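Local coordinates for protein LC-Est1C (Uncultured organism, PDB 3WYD) that probably catalyses the hydrolysis of carboxylic esters, as the C-terminal esterase domain of LC-Est1, built on the alpha/beta hydrolase fold, at residues Y23-P28 / R102-D107; P38-L43 / D207-F212; G60-E65 / Y71-P76; D92-I97 / P131-A136; A138-G143 / V198-R203. One frame throughout, in Å; residues are numbered along the deposited sequence.

Contacts 1, 2, 3 and 5 reach one mixed sheet; contact 4 joins helix 88-103 to the loop before strand 136-140. Contacts 2 and 3 lie 8 Å apart between centres, and there strands 37-43 and 72-76 are neighbours: Val40 N meets Ile72 O at 2.9 Å. Contact 1 reaches the outermost strand, 23-26, with Tyr26 N hydrogen-bonded to Val73 O of contact 3 at 2.8 Å. Helix 88-103 serves both contact 1 and contact 4, whose Ile97 CG1 touches Ile41 CD1 of contact 2 at 3.6 Å. Contact 5 lies about 24 Å from contact 1, centre to centre, on the other side of the chain's centre; its Ala141 touches the probable Ser117-His197-Asp165 catalytic triad.

Contact 1. Residues Y23-P28 / R102-D107; sequences YRLYVP and RDYKID
Leu25 sends CG anti to its backbone N (chi1 -155°), while Tyr104, the first residue to leave helical geometry after helix 88-103, turns its ring anti to its own carbonyl carbon (chi1 -67°); the two side chains approach each other, one from the strand and one from the helix end. Leu25 CD2 comes obliquely to the phenol end of the ring, 3.5 Å from Tyr104 CE2 and 3.6 Å from Tyr104 OH. Val27, two residues on along the chain, presents CG2 to the other ortho carbon, Tyr104 CE1, at 3.8 Å. Both methyls, one from strand 23-26 and one from the residue just after it, approach the phenol end from the same side of the ring plane, and Leu25 also packs on Val100 of the helix.

Alongside this apolar patch runs a polar link. A water donates one hydrogen bond to Tyr23 OH at 2.9 Å and another to Asp103 OD2 at 2.6 Å. It sits at the edge of the Tyr104 ring, in the ring plane. With no direct hydrogen bond between the segments, the strand is tied to the helix end by methyl-on-phenol packing and by this water, which gives up both its hydrogens and so couples Asp103 to a Tyr23 hydroxyl that is also bonded to Glu99.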
# COMPACT_ATOMS: atom_id res chain seq x y z
N TYR A 23 0.33 5.52 -18.01
CA TYR A 23 -1.00 5.06 -17.68
C TYR A 23 -1.56 4.30 -18.85
O TYR A 23 -0.99 4.35 -19.97
CB TYR A 23 -1.91 6.21 -17.25
CG TYR A 23 -2.14 7.27 -18.30
CD1 TYR A 23 -1.25 8.31 -18.47
CD2 TYR A 23 -3.29 7.28 -19.03
CE1 TYR A 23 -1.52 9.38 -19.34
CE2 TYR A 23 -3.57 8.29 -19.92
CZ TYR A 23 -2.67 9.34 -20.06
OH TYR A 23 -2.95 10.33 -20.98
N ARG A 24 -2.61 3.52 -18.62
CA ARG A 24 -3.34 2.84 -19.68
C ARG A 24 -4.69 3.50 -19.84
O ARG A 24 -5.27 4.01 -18.88
CB ARG A 24 -3.54 1.35 -19.37
CG ARG A 24 -2.25 0.55 -19.40
CD ARG A 24 -1.88 0.17 -20.85
NE ARG A 24 -2.97 -0.38 -21.67
CZ ARG A 24 -3.31 -1.66 -21.75
NH1 ARG A 24 -2.70 -2.58 -21.02
NH2 ARG A 24 -4.26 -2.06 -22.59
N LEU A 25 -5.20 3.48 -21.05
CA LEU A 25 -6.45 4.10 -21.37
C LEU A 25 -7.38 3.11 -22.07
O LEU A 25 -6.94 2.34 -22.95
CB LEU A 25 -6.17 5.31 -22.26
CG LEU A 25 -7.14 6.47 -22.30
CD1 LEU A 25 -7.36 7.16 -20.96
CD2 LEU A 25 -6.53 7.44 -23.30
N TYR A 26 -8.63 3.03 -21.64
CA TYR A 26 -9.68 2.37 -22.43
C TYR A 26 -10.62 3.40 -23.01
O TYR A 26 -11.16 4.23 -22.29
CB TYR A 26 -10.51 1.38 -21.59
CG TYR A 26 -11.48 0.60 -22.47
CD1 TYR A 26 -11.03 -0.48 -23.23
CD2 TYR A 26 -12.79 1.05 -22.68
CE1 TYR A 26 -11.90 -1.14 -24.10
CE2 TYR A 26 -13.64 0.41 -23.56
CZ TYR A 26 -13.17 -0.68 -24.29
OH TYR A 26 -14.02 -1.32 -25.17
N VAL A 27 -10.88 3.32 -24.33
CA VAL A 27 -11.78 4.26 -25.03
C VAL A 27 -12.91 3.45 -25.72
O VAL A 27 -12.62 2.56 -26.54
CB VAL A 27 -10.99 5.10 -26.07
CG1 VAL A 27 -11.91 6.02 -26.90
CG2 VAL A 27 -9.94 5.95 -25.39
N PRO A 28 -14.17 3.66 -25.32
CA PRO A 28 -15.26 2.86 -25.89
C PRO A 28 -15.37 3.01 -27.39
O PRO A 28 -14.98 4.03 -27.95
CB PRO A 28 -16.53 3.41 -25.25
CG PRO A 28 -16.05 4.04 -23.99
CD PRO A 28 -14.67 4.54 -24.25
N ARG A 102 -7.47 17.05 -21.66
CA ARG A 102 -6.92 17.74 -22.85
C ARG A 102 -7.19 16.96 -24.14
O ARG A 102 -7.63 17.52 -25.15
CB ARG A 102 -5.41 18.00 -22.70
CG ARG A 102 -5.07 19.21 -21.82
CD ARG A 102 -3.63 19.71 -22.03
NE ARG A 102 -2.62 18.71 -21.67
CZ ARG A 102 -2.30 18.39 -20.42
NH1 ARG A 102 -2.89 19.01 -19.41
NH2 ARG A 102 -1.36 17.47 -20.18
N ASP A 103 -6.93 15.66 -24.08
CA ASP A 103 -6.91 14.80 -25.27
C ASP A 103 -8.27 14.31 -25.73
O ASP A 103 -8.46 14.02 -26.91
CB ASP A 103 -6.01 13.60 -25.02
CG ASP A 103 -4.56 13.97 -24.91
OD1 ASP A 103 -4.19 15.12 -25.25
OD2 ASP A 103 -3.78 13.10 -24.48
N TYR A 104 -9.21 14.19 -24.79
CA TYR A 104 -10.53 13.64 -25.05
C TYR A 104 -11.57 14.63 -24.58
O TYR A 104 -11.28 15.41 -23.67
CB TYR A 104 -10.71 12.31 -24.26
CG TYR A 104 -9.80 11.21 -24.77
CD1 TYR A 104 -10.23 10.42 -25.82
CD2 TYR A 104 -8.46 11.17 -24.39
CE1 TYR A 104 -9.37 9.52 -26.42
CE2 TYR A 104 -7.57 10.26 -25.00
CZ TYR A 104 -8.06 9.44 -25.99
OH TYR A 104 -7.21 8.56 -26.62
N LYS A 105 -12.79 14.52 -25.11
CA LYS A 105 -13.92 15.32 -24.63
C LYS A 105 -14.50 14.68 -23.40
O LYS A 105 -15.22 13.70 -23.49
CB LYS A 105 -15.02 15.48 -25.69
CG LYS A 105 -14.59 16.37 -26.85
CD LYS A 105 -15.79 16.71 -27.72
CE LYS A 105 -16.68 17.75 -27.04
NZ LYS A 105 -16.15 19.14 -27.28
N ILE A 106 -14.15 15.23 -22.25
CA ILE A 106 -14.61 14.65 -20.99
C ILE A 106 -15.64 15.56 -20.33
O ILE A 106 -15.44 16.77 -20.21
CB ILE A 106 -13.43 14.46 -19.98
CG1 ILE A 106 -12.32 13.60 -20.58
CG2 ILE A 106 -13.93 13.93 -18.63
CD1 ILE A 106 -12.81 12.25 -21.09
N ASP A 107 -16.75 14.97 -19.90
CA ASP A 107 -17.81 15.70 -19.17
C ASP A 107 -17.30 16.05 -17.77
O ASP A 107 -17.02 15.18 -16.97
CB ASP A 107 -19.04 14.79 -19.06
CG ASP A 107 -20.20 15.44 -18.39
OD1 ASP A 107 -20.02 16.44 -17.66
OD2 ASP A 107 -21.33 14.91 -18.54
O HOH W 1 -4.35 10.75 -23.52

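Contact 2. Residues P38-L43 / D207-F212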
# COMPACT_ATOMS: atom_id res chain seq x y z
N PRO A 38 -18.11 10.35 -19.95
CA PRO A 38 -17.65 10.20 -18.55
C PRO A 38 -16.31 9.48 -18.49
O PRO A 38 -15.92 8.79 -19.42
CB PRO A 38 -18.72 9.32 -17.93
CG PRO A 38 -19.09 8.37 -19.10
CD PRO A 38 -19.07 9.30 -20.32
N LEU A 39 -15.57 9.76 -17.42
CA LEU A 39 -14.25 9.26 -17.26
C LEU A 39 -14.20 8.54 -15.92
O LEU A 39 -14.61 9.11 -14.89
CB LEU A 39 -13.27 10.42 -17.23
CG LEU A 39 -11.81 10.18 -16.86
CD1 LEU A 39 -11.16 9.10 -17.79
CD2 LEU A 39 -11.02 11.49 -16.87
N VAL A 40 -13.63 7.34 -15.89
CA VAL A 40 -13.32 6.67 -14.60
C VAL A 40 -11.84 6.52 -14.43
O VAL A 40 -11.13 6.04 -15.32
CB VAL A 40 -13.97 5.28 -14.51
CG1 VAL A 40 -13.62 4.61 -13.19
CG2 VAL A 40 -15.42 5.35 -14.66
N ILE A 41 -11.33 6.94 -13.29
CA ILE A 41 -9.95 6.70 -12.92
C ILE A 41 -9.99 5.45 -12.02
O ILE A 41 -10.73 5.45 -11.03
CB ILE A 41 -9.38 7.89 -12.12
CG1 ILE A 41 -9.48 9.20 -12.94
CG2 ILE A 41 -7.96 7.57 -11.64
CD1 ILE A 41 -8.84 9.13 -14.34
N ALA A 42 -9.25 4.40 -12.39
CA ALA A 42 -9.23 3.15 -11.65
C ALA A 42 -7.82 2.94 -11.12
O ALA A 42 -6.86 2.93 -11.91
CB ALA A 42 -9.63 2.00 -12.60
N LEU A 43 -7.67 2.83 -9.80
CA LEU A 43 -6.36 2.74 -9.12
C LEU A 43 -6.10 1.32 -8.65
O LEU A 43 -6.90 0.74 -7.91
CB LEU A 43 -6.36 3.66 -7.88
CG LEU A 43 -6.64 5.14 -8.17
CD1 LEU A 43 -6.63 5.97 -6.88
CD2 LEU A 43 -5.72 5.77 -9.25
N ASP A 207 -21.72 -3.01 -9.41
CA ASP A 207 -22.26 -2.07 -8.44
C ASP A 207 -21.54 -0.72 -8.59
O ASP A 207 -22.15 0.33 -8.43
CB ASP A 207 -22.04 -2.62 -7.04
CG ASP A 207 -22.70 -3.97 -6.84
OD1 ASP A 207 -23.92 -3.97 -6.56
OD2 ASP A 207 -22.02 -5.01 -6.98
N VAL A 208 -20.24 -0.76 -8.82
CA VAL A 208 -19.49 0.50 -9.02
C VAL A 208 -19.99 1.29 -10.23
O VAL A 208 -20.26 2.50 -10.13
CB VAL A 208 -17.99 0.20 -9.20
CG1 VAL A 208 -17.18 1.41 -9.67
CG2 VAL A 208 -17.39 -0.40 -7.93
N PHE A 209 -20.15 0.62 -11.38
CA PHE A 209 -20.64 1.31 -12.57
C PHE A 209 -22.10 1.73 -12.39
O PHE A 209 -22.48 2.80 -12.87
CB PHE A 209 -20.43 0.47 -13.82
CG PHE A 209 -19.03 0.58 -14.36
CD1 PHE A 209 -18.73 1.58 -15.28
CD2 PHE A 209 -18.03 -0.30 -13.95
CE1 PHE A 209 -17.46 1.72 -15.78
CE2 PHE A 209 -16.76 -0.21 -14.49
CZ PHE A 209 -16.46 0.78 -15.40
N ASP A 210 -22.90 0.93 -11.69
CA ASP A 210 -24.28 1.35 -11.40
C ASP A 210 -24.26 2.66 -10.62
O ASP A 210 -25.07 3.54 -10.87
CB ASP A 210 -25.04 0.32 -10.56
CG ASP A 210 -25.49 -0.92 -11.36
OD1 ASP A 210 -25.33 -0.94 -12.59
OD2 ASP A 210 -25.91 -1.90 -10.70
N TRP A 211 -23.37 2.77 -9.65
CA TRP A 211 -23.25 3.98 -8.83
C TRP A 211 -22.81 5.17 -9.66
O TRP A 211 -23.36 6.27 -9.54
CB TRP A 211 -22.21 3.73 -7.71
CG TRP A 211 -22.21 4.80 -6.64
CD1 TRP A 211 -21.26 5.76 -6.43
CD2 TRP A 211 -23.17 4.94 -5.62
NE1 TRP A 211 -21.58 6.51 -5.32
CE2 TRP A 211 -22.75 6.03 -4.79
CE3 TRP A 211 -24.34 4.25 -5.29
CZ2 TRP A 211 -23.46 6.43 -3.66
CZ3 TRP A 211 -25.07 4.65 -4.18
CH2 TRP A 211 -24.65 5.76 -3.39
N PHE A 212 -21.89 4.97 -10.59
CA PHE A 212 -21.42 6.09 -11.40
C PHE A 212 -22.47 6.49 -12.45
O PHE A 212 -22.66 7.68 -12.71
CB PHE A 212 -20.08 5.76 -12.07
CG PHE A 212 -18.94 5.46 -11.10
CD1 PHE A 212 -18.96 5.90 -9.78
CD2 PHE A 212 -17.77 4.87 -11.59
CE1 PHE A 212 -17.86 5.69 -8.93
CE2 PHE A 212 -16.69 4.58 -10.73
CZ PHE A 212 -16.69 5.07 -9.42
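The Phe212 ring meets Val40 obliquely, and one of its faces carries the carbonyl oxygen of Val208, which stands 3.4 Å above the ring plane, offset toward the rim. The same oxygen accepts the helical bond from Phe212 N, at 3.0 Å, so backbone and ring of one residue both adjoin it. Phe212 also stacks with Tyr112. The second ring, Phe209, lies edge-to-face with Tyr71 and meets Phe62 with planes about 60° apart; toward Val40 it too is oblique.

Val40 of strand 37-43 is the single strand residue that touches helix 205-213 here, and its side chain crosses that of Phe212 at about a right angle. Both methyls are used on one side of the ring: Val40 CG2 lies 3.9 Å from Phe212 CD2, and Val40 CG1 the same 3.9 Å from Phe212 CE2. With CG1 anti to the backbone N (chi1 179°) and CG2 beside it, both branches face the CD2-CE2 bond. Val40 CG2 additionally reaches Phe209 CE1, more loosely, at 4.3 Å.

All three residues are buried, and nothing polar passes between the segments. Between these two segments the contact is therefore purely apolar, with a branched valine fitted against two aromatic rings that are themselves set by further aromatic neighbours.

Contact 3. Residues G60-E65 / Y71-P76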
# COMPACT_ATOMS: atom_id res chain seq x y z
N GLY A 60 -9.99 -8.60 -17.14
CA GLY A 60 -10.42 -7.37 -17.82
C GLY A 60 -11.91 -7.10 -17.80
O GLY A 60 -12.40 -6.30 -18.59
N ALA A 61 -12.64 -7.72 -16.87
CA ALA A 61 -14.08 -7.50 -16.70
C ALA A 61 -14.42 -6.01 -16.59
O ALA A 61 -15.53 -5.59 -16.92
CB ALA A 61 -14.60 -8.20 -15.43
N PHE A 62 -13.54 -5.26 -15.96
CA PHE A 62 -13.82 -3.84 -15.78
C PHE A 62 -14.09 -3.13 -17.11
O PHE A 62 -14.96 -2.26 -17.20
CB PHE A 62 -12.63 -3.21 -15.05
CG PHE A 62 -12.94 -1.87 -14.42
CD1 PHE A 62 -13.39 -1.80 -13.11
CD2 PHE A 62 -12.74 -0.69 -15.14
CE1 PHE A 62 -13.67 -0.54 -12.53
CE2 PHE A 62 -13.04 0.56 -14.58
CZ PHE A 62 -13.42 0.65 -13.25
N MET A 63 -13.36 -3.52 -18.14
CA MET A 63 -13.46 -2.82 -19.42
C MET A 63 -14.67 -3.24 -20.24
O MET A 63 -15.12 -2.46 -21.05
CB MET A 63 -12.17 -2.99 -20.23
CG MET A 63 -10.93 -2.66 -19.47
SD MET A 63 -10.91 -0.95 -18.83
CE MET A 63 -9.54 -1.04 -17.67
N ILE A 64 -15.21 -4.43 -19.98
CA ILE A 64 -16.54 -4.82 -20.49
C ILE A 64 -17.61 -3.85 -20.00
O ILE A 64 -18.41 -3.35 -20.79
CB ILE A 64 -16.88 -6.26 -20.08
CG1 ILE A 64 -15.81 -7.19 -20.65
CG2 ILE A 64 -18.27 -6.66 -20.61
CD1 ILE A 64 -15.98 -8.63 -20.19
N GLU A 65 -17.60 -3.52 -18.70
CA GLU A 65 -18.57 -2.55 -18.22
C GLU A 65 -18.34 -1.19 -18.93
O GLU A 65 -19.30 -0.52 -19.29
CB GLU A 65 -18.49 -2.36 -16.69
CG GLU A 65 -18.81 -3.61 -15.86
CD GLU A 65 -20.29 -3.95 -15.80
OE1 GLU A 65 -21.10 -3.25 -16.45
OE2 GLU A 65 -20.66 -4.90 -15.08
N TYR A 71 -17.86 4.51 -20.88
CA TYR A 71 -16.89 5.27 -20.10
C TYR A 71 -15.52 5.18 -20.70
O TYR A 71 -15.09 4.06 -21.04
CB TYR A 71 -16.75 4.66 -18.68
CG TYR A 71 -17.92 4.91 -17.77
CD1 TYR A 71 -19.13 4.19 -17.89
CD2 TYR A 71 -17.87 5.95 -16.85
CE1 TYR A 71 -20.22 4.47 -17.06
CE2 TYR A 71 -18.95 6.24 -16.03
CZ TYR A 71 -20.10 5.51 -16.11
OH TYR A 71 -21.15 5.75 -15.27
N ILE A 72 -14.78 6.29 -20.76
CA ILE A 72 -13.34 6.26 -20.94
C ILE A 72 -12.74 5.90 -19.58
O ILE A 72 -13.30 6.33 -18.56
CB ILE A 72 -12.80 7.63 -21.40
CG1 ILE A 72 -13.30 7.87 -22.83
CG2 ILE A 72 -11.32 7.68 -21.36
CD1 ILE A 72 -13.01 9.26 -23.35
N VAL A 73 -11.79 4.96 -19.54
CA VAL A 73 -11.13 4.57 -18.26
C VAL A 73 -9.65 4.91 -18.36
O VAL A 73 -9.00 4.58 -19.35
CB VAL A 73 -11.26 3.04 -18.00
CG1 VAL A 73 -10.63 2.68 -16.63
CG2 VAL A 73 -12.73 2.60 -18.06
N ALA A 74 -9.11 5.56 -17.34
CA ALA A 74 -7.66 5.72 -17.22
C ALA A 74 -7.14 5.01 -16.00
O ALA A 74 -7.69 5.16 -14.89
CB ALA A 74 -7.25 7.23 -17.18
N CYS A 75 -6.06 4.27 -16.17
CA CYS A 75 -5.45 3.49 -15.08
C CYS A 75 -4.04 3.95 -14.86
O CYS A 75 -3.12 3.56 -15.63
CB CYS A 75 -5.45 2.02 -15.50
SG CYS A 75 -7.11 1.37 -15.73
N PRO A 76 -3.82 4.91 -13.94
CA PRO A 76 -2.45 5.37 -13.65
C PRO A 76 -1.55 4.28 -13.05
O PRO A 76 -2.01 3.32 -12.40
CB PRO A 76 -2.64 6.46 -12.60
CG PRO A 76 -4.07 6.78 -12.60
CD PRO A 76 -4.84 5.61 -13.15
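Helix 57-69 and strand 72-76 form the second half of a beta-alpha-beta crossover: the chain leaves strand 37-43, passes through the helix and returns beside and parallel to it. The short helix and strand segments run nearly antiparallel, at 153°, with axes 9.6 Å apart at closest approach.

Val73 receives two helix residues in succession. Phe62 comes obliquely with its ring corner CE2, which lies 3.8 Å from Val73 CG1 and 4.0 Å from Val73 CG2, touching both branches. Met63 arrives from the next position; its chain bends at chi2 (-59°), which lays the sulfur alongside the valine, with Met63 SD 4.1 Å from Val73 CG2. The terminal methyl then continues up the strand, where Met63 CE meets Cys75 SG at 3.9 Å as well as Val73 CG1 at 4.0 Å. Tyr53 and Phe54 of helix 52-55 pack on both Met63 and Cys75, while Tyr53 and Phe205 set their rings edge-to-face with Phe62.

Every touching residue is buried, and no hydrogen bond joins the segments. Cohesion comes from van der Waals contact among methyls, a ring and two polarisable sulfur atoms, which probably add to the dispersion attraction.

Contact 4. Residues D92-I97 / P131-A136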
# COMPACT_ATOMS: atom_id res chain seq x y z
N ASP A 92 0.80 12.66 -9.75
CA ASP A 92 0.75 11.80 -10.95
C ASP A 92 -0.68 11.53 -11.39
O ASP A 92 -1.04 11.74 -12.55
CB ASP A 92 1.47 10.48 -10.71
CG ASP A 92 2.98 10.60 -10.84
OD1 ASP A 92 3.43 11.42 -11.68
OD2 ASP A 92 3.70 9.90 -10.10
N VAL A 93 -1.53 11.13 -10.44
CA VAL A 93 -2.90 10.87 -10.80
C VAL A 93 -3.59 12.10 -11.35
O VAL A 93 -4.34 12.03 -12.34
CB VAL A 93 -3.72 10.25 -9.64
CG1 VAL A 93 -5.17 10.11 -10.06
CG2 VAL A 93 -3.15 8.89 -9.32
N MET A 94 -3.39 13.25 -10.71
CA MET A 94 -4.08 14.42 -11.19
C MET A 94 -3.58 14.85 -12.55
O MET A 94 -4.35 15.34 -13.37
CB MET A 94 -4.01 15.56 -10.16
CG MET A 94 -4.63 15.21 -8.78
SD MET A 94 -6.31 14.49 -8.83
CE MET A 94 -7.23 15.85 -9.51
N ASP A 95 -2.31 14.61 -12.79
CA ASP A 95 -1.72 14.93 -14.08
C ASP A 95 -2.26 14.03 -15.19
O ASP A 95 -2.49 14.49 -16.32
CB ASP A 95 -0.20 14.83 -14.02
CG ASP A 95 0.44 16.00 -13.30
OD1 ASP A 95 -0.24 17.00 -12.98
OD2 ASP A 95 1.65 15.91 -13.04
N VAL A 96 -2.48 12.75 -14.88
CA VAL A 96 -3.16 11.86 -15.82
C VAL A 96 -4.56 12.35 -16.15
O VAL A 96 -4.93 12.45 -17.33
CB VAL A 96 -3.25 10.42 -15.26
CG1 VAL A 96 -4.16 9.56 -16.14
CG2 VAL A 96 -1.86 9.85 -15.11
N ILE A 97 -5.31 12.79 -15.14
CA ILE A 97 -6.64 13.32 -15.38
C ILE A 97 -6.56 14.53 -16.33
O ILE A 97 -7.38 14.64 -17.24
CB ILE A 97 -7.41 13.68 -14.05
CG1 ILE A 97 -7.74 12.40 -13.26
CG2 ILE A 97 -8.69 14.48 -14.35
CD1 ILE A 97 -8.08 12.65 -11.76
N PRO A 131 -11.30 17.95 -3.63
CA PRO A 131 -12.69 17.65 -3.33
C PRO A 131 -13.67 18.11 -4.41
O PRO A 131 -14.85 17.75 -4.38
CB PRO A 131 -12.91 18.37 -2.00
CG PRO A 131 -11.93 19.48 -2.01
CD PRO A 131 -10.72 18.86 -2.63
N ASP A 132 -13.22 18.99 -5.30
CA ASP A 132 -14.12 19.61 -6.25
C ASP A 132 -14.13 18.95 -7.63
O ASP A 132 -14.85 19.37 -8.53
CB ASP A 132 -13.75 21.10 -6.37
CG ASP A 132 -13.80 21.80 -5.01
OD1 ASP A 132 -14.73 21.44 -4.24
OD2 ASP A 132 -12.91 22.63 -4.70
N VAL A 133 -13.36 17.87 -7.78
CA VAL A 133 -13.17 17.27 -9.11
C VAL A 133 -14.12 16.11 -9.38
O VAL A 133 -14.71 16.02 -10.47
CB VAL A 133 -11.74 16.70 -9.24
CG1 VAL A 133 -11.62 15.88 -10.56
CG2 VAL A 133 -10.69 17.83 -9.26
N PHE A 134 -14.31 15.24 -8.39
CA PHE A 134 -14.92 13.94 -8.65
C PHE A 134 -16.40 13.93 -8.40
O PHE A 134 -16.91 14.53 -7.44
CB PHE A 134 -14.25 12.86 -7.80
CG PHE A 134 -12.80 12.70 -8.12
CD1 PHE A 134 -12.41 12.02 -9.27
CD2 PHE A 134 -11.82 13.26 -7.31
CE1 PHE A 134 -11.05 11.97 -9.60
CE2 PHE A 134 -10.48 13.27 -7.67
CZ PHE A 134 -10.09 12.58 -8.81
N ALA A 135 -17.12 13.28 -9.30
CA ALA A 135 -18.59 13.22 -9.20
C ALA A 135 -19.04 12.20 -8.17
O ALA A 135 -20.03 12.41 -7.44
CB ALA A 135 -19.20 12.92 -10.57
N ALA A 136 -18.33 11.08 -8.09
CA ALA A 136 -18.65 10.02 -7.14
C ALA A 136 -17.43 9.12 -7.02
O ALA A 136 -16.51 9.15 -7.87
CB ALA A 136 -19.83 9.22 -7.66
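Apolar contacts between helix 88-103 and the loop before strand 136-140 come in two pairs. Ile97 directs CD1 to the rim of the Phe134 ring, near its plane, at 3.6 Å from Phe134 CZ and 3.7 Å from Phe134 CE1; the methyl lies against the edge and not over a face. The ends of Met94 and Val133 meet, Met94 CE lying 4.0 Å from Val133 CG2. The methionine chain is folded at both chi2 (-50°) and chi3 (-64°), which turns the methyl out to the valine while the sulfur stays by the ring.

That sulfur makes the second kind of interaction, a Met-aromatic contact in the ring-edge form. Met94 SD stands 5.5 Å from the centroid of Phe134, 77° off the ring normal, and 4.2 Å from Phe134 CZ. One face of the ring is covered from within its own loop, Val133 CG1 lying over its centre.

Beyond the two segments, Ile126 of helix 118-129 packs on both Met94 and Phe134, and Ile111 and Met113 of strand 110-116 also touch the phenylalanine. Phe134 thus sits where helices 88-103 and 118-129 and strand 110-116 come together, part of the helix layer packed on the sheet in this alpha/beta hydrolase fold.

Contact 5. Residues A138-G143 / V198-R203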
# COMPACT_ATOMS: atom_id res chain seq x y z
N ALA A 138 -15.72 5.16 -5.46
CA ALA A 138 -15.99 3.78 -5.03
C ALA A 138 -14.69 3.12 -4.54
O ALA A 138 -14.05 2.34 -5.26
CB ALA A 138 -16.64 2.97 -6.17
N PRO A 139 -14.32 3.39 -3.28
CA PRO A 139 -13.17 2.66 -2.71
C PRO A 139 -13.50 1.22 -2.31
O PRO A 139 -14.52 0.97 -1.61
CB PRO A 139 -12.78 3.50 -1.49
CG PRO A 139 -14.07 4.18 -1.11
CD PRO A 139 -14.87 4.40 -2.36
N VAL A 140 -12.62 0.30 -2.70
CA VAL A 140 -12.83 -1.13 -2.45
C VAL A 140 -11.68 -1.68 -1.60
O VAL A 140 -10.51 -1.58 -2.01
CB VAL A 140 -12.90 -1.89 -3.80
CG1 VAL A 140 -13.12 -3.39 -3.55
CG2 VAL A 140 -14.08 -1.31 -4.66
N ALA A 141 -12.01 -2.23 -0.43
CA ALA A 141 -11.03 -2.84 0.49
C ALA A 141 -9.92 -1.85 0.84
O ALA A 141 -8.74 -2.20 0.94
CB ALA A 141 -10.49 -4.19 -0.08
N GLY A 142 -10.35 -0.61 1.09
CA GLY A 142 -9.42 0.44 1.50
C GLY A 142 -9.67 0.98 2.89
O GLY A 142 -10.15 0.28 3.79
N GLY A 143 -9.34 2.23 3.05
CA GLY A 143 -9.39 2.87 4.35
C GLY A 143 -8.88 4.28 4.21
O GLY A 143 -8.61 4.77 3.09
N VAL A 198 -9.25 -9.80 -1.89
CA VAL A 198 -9.25 -9.71 -3.34
C VAL A 198 -10.60 -10.04 -3.98
O VAL A 198 -10.99 -9.33 -4.90
CB VAL A 198 -8.14 -10.59 -3.93
CG1 VAL A 198 -8.19 -10.55 -5.47
CG2 VAL A 198 -6.78 -10.10 -3.42
N SER A 199 -11.36 -10.97 -3.38
CA SER A 199 -12.63 -11.47 -3.97
C SER A 199 -13.65 -10.36 -4.23
O SER A 199 -14.26 -10.32 -5.30
CB SER A 199 -13.26 -12.60 -3.15
OG SER A 199 -13.81 -12.20 -1.90
N VAL A 200 -13.60 -9.33 -3.40
CA VAL A 200 -14.66 -8.35 -3.41
C VAL A 200 -14.59 -7.39 -4.58
O VAL A 200 -15.57 -6.69 -4.82
CB VAL A 200 -14.73 -7.54 -2.09
CG1 VAL A 200 -15.06 -8.43 -0.88
CG2 VAL A 200 -13.43 -6.79 -1.88
N ALA A 201 -13.44 -7.31 -5.26
CA ALA A 201 -13.23 -6.27 -6.27
C ALA A 201 -13.99 -6.54 -7.58
O ALA A 201 -14.96 -5.85 -7.91
CB ALA A 201 -11.75 -6.08 -6.54
N ALA A 202 -13.61 -7.58 -8.30
CA ALA A 202 -14.33 -7.85 -9.55
C ALA A 202 -15.82 -8.17 -9.31
O ALA A 202 -16.66 -7.75 -10.11
CB ALA A 202 -13.67 -8.97 -10.34
N ARG A 203 -16.15 -8.78 -8.16
CA ARG A 203 -17.53 -9.08 -7.74
C ARG A 203 -18.44 -7.83 -7.81
O ARG A 203 -19.64 -7.91 -8.11
CB ARG A 203 -17.51 -9.57 -6.28
CG ARG A 203 -18.89 -9.79 -5.71
CD ARG A 203 -18.83 -9.96 -4.22
NE ARG A 203 -20.13 -10.28 -3.67
CZ ARG A 203 -20.44 -11.51 -3.24
NH1 ARG A 203 -19.51 -12.46 -3.27
NH2 ARG A 203 -21.60 -11.73 -2.64
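Val140 and Val200 lie side by side, pointing opposite ways, and touch through one branch each: Val140 CG1 meets Val200 CG2 at 3.8 Å. On the strand side CG1 is anti to the backbone N. On the helical side chi1 of -63° places Val200 CG2 between its backbone N and carbonyl carbon, and from this crowded position it faces the strand end. The same Val140 methyl lies against the next residue of the helix, 4.0 Å from Ala201 CA and 4.2 Å from Ala201 CB, packing over backbone as well as side chain.

Ala141 follows Val140 where the strand gives way to the loop. Its backbone adopts a left-handed conformation (phi 55°), and its CB comes 4.3 Å from Val200 CG2, so the valine branch touches the last strand residue and the first of the loop. His116 packs on Val140, Ala141 and Ala201, and the backbone of Val140 is hydrogen-bonded to that of Ser117, the presumed nucleophile.

The weakly bonded helix 199-203 begins two residues after the presumed catalytic His197. No polar group bridges the segments: the contact is apolar, with small, buried side chains that let the backbones come close, 6.4 Å between Val140 CA and Ala201 CA, beside the presumed active site.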